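Local coordinates for protein putative mannose-1-phosphate guanylyl transferase (Thermus thermophilus, PDB 2CU2) that probably transfers a guanylyl group from GTP to mannose 1-phosphate, yielding GDP-mannose, as a member of the GT-A-type nucleotidyltransferase family, at residues L42-P47 against H110-D115; T36-T41 against R67-G72. All coordinates share one frame; numbering follows the deposited sequence.

Interaction 1. Residues L42-P47 against H110-D115; sequences LERLAP and HYVGDD
Arg44 and Asp115 mark the closest backbone approach between 42-47 and 110-115, with Arg44 CA 5.4 Å from Asp115 CA. The first segment is the C-terminal part of helix 37-45 and the turn after it; the second runs through the short strand 111-112 into the first residue of helix 115-128. Both belong to the nucleotidyltransferase domain of the GT-A clan, and the contact joins two of its helices near the strand 111-112, which pairs with strand 253-254.

One side chain, that of Arg44, carries the contact. It leaves the helix with CG anti to the backbone N (chi1 172°) and bends at chi3, which lays one guanidinium face against Val112 and turns its NE edge to Asp115. NE donates to Asp115 OD1 at 3.0 Å in a nearly straight salt bridge (N-H...O 166°). OD1 lies close to the guanidinium plane, at its edge. The two planes are 82° apart, and NE meets OD1 from above the carboxylate plane. Val112 CB rests over the centre of one guanidinium face, 3.4 Å from Arg44 CZ, while CG1 lies nearest NE and CG2 nearest NH1. Tyr118 of helix 115-128 also packs on both Arg44 and Val112.

Two waters link the guanidinium to the strand backbone. Water 1 accepts from Arg44 NH1 at 2.9 Å and lies 2.7 Å from His110 O. A leucine in place of Arg44 would probably leave Asp115 without its positive mate and both waters without a donor from this helix. Water 2 accepts from Arg44 NH2 at 2.6 Å, and also from Val112 N at 2.8 Å.

Interaction 2. Residues T36-T41 against R67-G72; sequences TLLEAT and RPYADG
Two kinds of interaction join 36-41 to 67-72, and both converge on Tyr69. The apolar one is a CH-pi contact with Leu38: its CD2 methyl sits 3.7 Å from the centroid of the Tyr69 ring and 9° off the ring normal, which places it squarely over one face. Similar distances from CD2 to all six ring carbons give the same evidence. The leucine reaches this place with CG anti to the backbone N (chi1 173°), and its CG lies above the CD1-CE1 bond, on the same face. Leu56 of strand 54-59 touches both Leu38 and Tyr69, joining this apolar patch to the central sheet.

The polar interactions gather at the phenol oxygen. Thr36 OG1 and Tyr69 OH are hydrogen-bonded at 2.9 Å, the two side chains coming from opposite directions, and Thr36 CG2 packs alongside at 3.5 Å from the same Tyr69 OH.

Thr36 is the N-cap of helix 37-45, and with Glu39 it forms a capping box: Glu39 N donates to Thr36 OG1 at 3.1 Å, and the reciprocal bond from Thr36 N to Glu39 OE1 is weak at 3.4 Å. A chi1 of 70° sets OG1 between the backbone N and the carbonyl carbon of Thr36, from where it serves the cap and the phenol together. Tyr69, from the 3-10 segment 67-69, is in this way bonded to the N-cap side chain of the helix.

Water 3 completes the polar group, donating to Glu39 OE1 at 2.7 Å and hydrogen-bonding to Tyr69 OH at 2.9 Å.

Helix 37-45 supplies the first segment of both contacts: interaction 2 engages its N-terminal start and interaction 1 its C-terminal part, and their centres lie 11 Å apart. Along the chain the segments alternate, 36-41 and 42-47 being followed by 67-72 and then 110-115. The two contacts touch directly at two points. Leu42 CD1 packs 3.6 Å from Tyr69 CD1, adding a neighbour to the ring that interaction 2 centres on, and Leu37 CD2 comes within 3.7 Å of His110 O, the carbonyl oxygen that takes a water hydrogen bond in interaction 1. All four segments belong to the nucleotidyltransferase part of the chain.

Interaction 1. Residues L42-P47 against H110-D115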
loop_
_atom_site.group_PDB
_atom_site.type_symbol
_atom_site.label_atom_id
_atom_site.label_comp_id
_atom_site.label_asym_id
_atom_site.label_seq_id
_atom_site.Cartn_x
_atom_site.Cartn_y
_atom_site.Cartn_z
ATOM N N LEU A 42 -9.692 29.126 -5.591
ATOM C CA LEU A 42 -10.871 29.942 -5.867
ATOM C C LEU A 42 -11.379 30.636 -4.598
ATOM O O LEU A 42 -11.772 31.802 -4.630
ATOM C CB LEU A 42 -11.981 29.070 -6.478
ATOM C CG LEU A 42 -11.627 28.339 -7.787
ATOM C CD1 LEU A 42 -12.756 27.401 -8.181
ATOM C CD2 LEU A 42 -11.362 29.349 -8.891
ATOM N N GLU A 43 -11.359 29.917 -3.485
ATOM C CA GLU A 43 -11.824 30.453 -2.209
ATOM C C GLU A 43 -10.935 31.608 -1.763
ATOM O O GLU A 43 -11.403 32.624 -1.257
ATOM C CB GLU A 43 -11.805 29.336 -1.166
ATOM C CG GLU A 43 -11.998 29.788 0.254
ATOM C CD GLU A 43 -11.948 28.625 1.230
ATOM O OE1 GLU A 43 -11.906 28.886 2.453
ATOM O OE2 GLU A 43 -11.955 27.453 0.774
ATOM N N ARG A 44 -9.639 31.427 -1.969
ATOM C CA ARG A 44 -8.614 32.396 -1.621
ATOM C C ARG A 44 -8.709 33.653 -2.498
ATOM O O ARG A 44 -8.387 34.765 -2.058
ATOM C CB ARG A 44 -7.259 31.709 -1.809
ATOM C CG ARG A 44 -6.023 32.558 -1.684
ATOM C CD ARG A 44 -4.813 31.666 -1.948
ATOM N NE ARG A 44 -4.832 30.516 -1.050
ATOM C CZ ARG A 44 -4.732 29.247 -1.434
ATOM N NH1 ARG A 44 -4.600 28.935 -2.722
ATOM N NH2 ARG A 44 -4.776 28.284 -0.519
ATOM N N LEU A 45 -9.154 33.466 -3.737
ATOM C CA LEU A 45 -9.261 34.565 -4.692
ATOM C C LEU A 45 -10.559 35.371 -4.615
ATOM O O LEU A 45 -10.552 36.569 -4.870
ATOM C CB LEU A 45 -9.093 34.026 -6.121
ATOM C CG LEU A 45 -9.079 35.021 -7.296
ATOM C CD1 LEU A 45 -7.912 35.979 -7.145
ATOM C CD2 LEU A 45 -8.954 34.278 -8.625
ATOM N N ALA A 46 -11.663 34.713 -4.263
ATOM C CA ALA A 46 -12.972 35.362 -4.201
ATOM C C ALA A 46 -13.010 36.767 -3.595
ATOM O O ALA A 46 -13.520 37.695 -4.219
ATOM C CB ALA A 46 -13.970 34.460 -3.478
ATOM N N PRO A 47 -12.470 36.945 -2.378
ATOM C CA PRO A 47 -12.474 38.262 -1.728
ATOM C C PRO A 47 -11.766 39.367 -2.506
ATOM O O PRO A 47 -12.092 40.546 -2.352
ATOM C CB PRO A 47 -11.799 37.990 -0.383
ATOM C CG PRO A 47 -12.143 36.557 -0.117
ATOM C CD PRO A 47 -11.906 35.927 -1.474
ATOM N N HIS A 110 -1.084 25.207 -6.819
ATOM C CA HIS A 110 -0.092 25.561 -5.806
ATOM C C HIS A 110 -0.702 25.582 -4.396
ATOM O O HIS A 110 -1.904 25.728 -4.214
ATOM C CB HIS A 110 0.465 26.945 -6.148
ATOM C CG HIS A 110 1.383 26.842 -7.337
ATOM N ND1 HIS A 110 2.150 27.869 -7.780
ATOM C CD2 HIS A 110 1.598 25.737 -8.171
ATOM C CE1 HIS A 110 2.808 27.395 -8.855
ATOM N NE2 HIS A 110 2.498 26.122 -9.110
ATOM N N TYR A 111 0.163 25.391 -3.386
ATOM C CA TYR A 111 -0.306 25.509 -2.010
ATOM C C TYR A 111 0.081 26.861 -1.407
ATOM O O TYR A 111 1.198 27.338 -1.555
ATOM C CB TYR A 111 0.310 24.379 -1.190
ATOM C CG TYR A 111 0.086 24.641 0.257
ATOM C CD1 TYR A 111 -1.134 24.313 0.840
ATOM C CD2 TYR A 111 1.066 25.276 1.019
ATOM C CE1 TYR A 111 -1.371 24.605 2.174
ATOM C CE2 TYR A 111 0.827 25.578 2.351
ATOM C CZ TYR A 111 -0.386 25.247 2.927
ATOM O OH TYR A 111 -0.628 25.535 4.257
ATOM N N VAL A 112 -0.877 27.478 -0.726
ATOM C CA VAL A 112 -0.682 28.766 -0.073
ATOM C C VAL A 112 -1.197 28.583 1.353
ATOM O O VAL A 112 -2.311 28.102 1.557
ATOM C CB VAL A 112 -1.477 29.872 -0.793
ATOM C CG1 VAL A 112 -1.425 31.170 0.015
ATOM C CG2 VAL A 112 -0.888 30.088 -2.195
ATOM N N GLY A 113 -0.385 28.943 2.336
ATOM C CA GLY A 113 -0.801 28.755 3.712
ATOM C C GLY A 113 -1.333 29.972 4.444
ATOM O O GLY A 113 -1.535 29.915 5.655
ATOM N N ASP A 114 -1.569 31.066 3.728
ATOM C CA ASP A 114 -2.087 32.290 4.354
ATOM C C ASP A 114 -2.860 33.062 3.290
ATOM O O ASP A 114 -2.290 33.883 2.573
ATOM C CB ASP A 114 -0.930 33.146 4.878
ATOM C CG ASP A 114 -1.397 34.258 5.806
ATOM O OD1 ASP A 114 -2.537 34.737 5.646
ATOM O OD2 ASP A 114 -0.611 34.665 6.691
ATOM N N ASP A 115 -4.157 32.793 3.196
ATOM C CA ASP A 115 -5.004 33.430 2.201
ATOM C C ASP A 115 -4.990 34.955 2.247
ATOM O O ASP A 115 -4.926 35.613 1.202
ATOM C CB ASP A 115 -6.441 32.918 2.337
ATOM C CG ASP A 115 -6.555 31.431 2.048
ATOM O OD1 ASP A 115 -5.507 30.781 1.856
ATOM O OD2 ASP A 115 -7.691 30.913 2.015
HETATM O O HOH W 1 -4.492 26.112 -3.446
HETATM O O HOH W 2 -3.361 26.148 -1.106
#

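Interaction 2. Residues T36-T41 against R67-G72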
loop_
_atom_site.group_PDB
_atom_site.type_symbol
_atom_site.label_atom_id
_atom_site.label_comp_id
_atom_site.label_asym_id
_atom_site.label_seq_id
_atom_site.Cartn_x
_atom_site.Cartn_y
_atom_site.Cartn_z
ATOM N N THR A 36 -9.482 20.119 -2.960
ATOM C CA THR A 36 -8.624 20.197 -4.143
ATOM C C THR A 36 -7.866 21.522 -4.185
ATOM O O THR A 36 -8.270 22.530 -3.618
ATOM C CB THR A 36 -9.453 20.050 -5.426
ATOM O OG1 THR A 36 -10.264 21.217 -5.618
ATOM C CG2 THR A 36 -10.348 18.810 -5.363
ATOM N N LEU A 37 -6.708 21.575 -4.828
ATOM C CA LEU A 37 -5.953 22.812 -4.859
ATOM C C LEU A 37 -6.714 23.918 -5.593
ATOM O O LEU A 37 -6.593 25.094 -5.247
ATOM C CB LEU A 37 -4.582 22.566 -5.490
ATOM C CG LEU A 37 -3.706 21.634 -4.637
ATOM C CD1 LEU A 37 -2.508 21.146 -5.439
ATOM C CD2 LEU A 37 -3.254 22.374 -3.381
ATOM N N LEU A 38 -7.505 23.548 -6.596
ATOM C CA LEU A 38 -8.278 24.540 -7.338
ATOM C C LEU A 38 -9.322 25.120 -6.393
ATOM O O LEU A 38 -9.574 26.323 -6.386
ATOM C CB LEU A 38 -8.974 23.909 -8.553
ATOM C CG LEU A 38 -9.953 24.842 -9.287
ATOM C CD1 LEU A 38 -9.227 26.099 -9.746
ATOM C CD2 LEU A 38 -10.582 24.121 -10.478
ATOM N N GLU A 39 -9.906 24.250 -5.578
ATOM C CA GLU A 39 -10.915 24.660 -4.610
ATOM C C GLU A 39 -10.363 25.727 -3.660
ATOM O O GLU A 39 -10.981 26.775 -3.462
ATOM C CB GLU A 39 -11.372 23.441 -3.808
ATOM C CG GLU A 39 -12.655 23.631 -3.027
ATOM C CD GLU A 39 -13.046 22.374 -2.252
ATOM O OE1 GLU A 39 -12.718 21.245 -2.710
ATOM O OE2 GLU A 39 -13.688 22.523 -1.190
ATOM N N ALA A 40 -9.197 25.457 -3.078
ATOM C CA ALA A 40 -8.570 26.390 -2.147
ATOM C C ALA A 40 -8.183 27.688 -2.856
ATOM O O ALA A 40 -8.241 28.765 -2.268
ATOM C CB ALA A 40 -7.325 25.743 -1.508
ATOM N N THR A 41 -7.793 27.573 -4.123
ATOM C CA THR A 41 -7.393 28.727 -4.921
ATOM C C THR A 41 -8.562 29.678 -5.164
ATOM O O THR A 41 -8.442 30.889 -4.982
ATOM C CB THR A 41 -6.848 28.290 -6.302
ATOM O OG1 THR A 41 -5.683 27.478 -6.122
ATOM C CG2 THR A 41 -6.498 29.512 -7.149
ATOM N N ARG A 67 -16.358 21.635 -14.762
ATOM C CA ARG A 67 -17.597 22.404 -14.844
ATOM C C ARG A 67 -18.204 22.746 -13.484
ATOM O O ARG A 67 -18.704 23.844 -13.275
ATOM C CB ARG A 67 -18.612 21.692 -15.733
ATOM C CG ARG A 67 -19.712 22.648 -16.223
ATOM C CD ARG A 67 -19.504 23.098 -17.678
ATOM N NE ARG A 67 -19.749 24.541 -17.825
ATOM C CZ ARG A 67 -19.370 25.125 -18.980
ATOM N NH1 ARG A 67 -18.796 24.406 -19.927
ATOM N NH2 ARG A 67 -19.639 26.419 -19.191
ATOM N N PRO A 68 -18.232 21.767 -12.546
ATOM C CA PRO A 68 -18.740 22.016 -11.196
ATOM C C PRO A 68 -18.135 23.274 -10.545
ATOM O O PRO A 68 -18.731 23.892 -9.677
ATOM C CB PRO A 68 -18.495 20.765 -10.351
ATOM C CG PRO A 68 -18.370 19.611 -11.330
ATOM C CD PRO A 68 -17.842 20.364 -12.652
ATOM N N TYR A 69 -16.918 23.652 -10.991
ATOM C CA TYR A 69 -16.288 24.851 -10.425
ATOM C C TYR A 69 -16.825 26.153 -11.048
ATOM O O TYR A 69 -16.728 27.236 -10.473
ATOM C CB TYR A 69 -14.770 24.745 -10.633
ATOM C CG TYR A 69 -14.191 23.675 -9.760
ATOM C CD1 TYR A 69 -13.807 23.970 -8.451
ATOM C CD2 TYR A 69 -13.964 22.393 -10.264
ATOM C CE1 TYR A 69 -13.228 22.993 -7.652
ATOM C CE2 TYR A 69 -13.373 21.420 -9.468
ATOM C CZ TYR A 69 -13.004 21.716 -8.171
ATOM O OH TYR A 69 -12.479 20.736 -7.355
ATOM N N ALA A 70 -17.385 26.029 -12.271
ATOM C CA ALA A 70 -17.838 27.211 -13.006
ATOM C C ALA A 70 -19.135 27.812 -12.446
ATOM O O ALA A 70 -20.172 27.845 -13.098
ATOM C CB ALA A 70 -18.040 26.813 -14.465
ATOM N N ASP A 71 -19.059 28.301 -11.213
ATOM C CA ASP A 71 -20.207 28.927 -10.568
ATOM C C ASP A 71 -19.930 30.424 -10.575
ATOM O O ASP A 71 -19.268 30.950 -9.677
ATOM C CB ASP A 71 -20.355 28.407 -9.134
ATOM C CG ASP A 71 -21.594 28.945 -8.442
ATOM O OD1 ASP A 71 -22.057 28.311 -7.470
ATOM O OD2 ASP A 71 -22.104 30.006 -8.861
ATOM N N GLY A 72 -20.443 31.103 -11.597
ATOM C CA GLY A 72 -20.179 32.515 -11.844
ATOM C C GLY A 72 -18.851 32.666 -12.576
ATOM O O GLY A 72 -18.640 33.542 -13.401
HETATM O O HOH W 3 -13.953 20.311 -4.899
#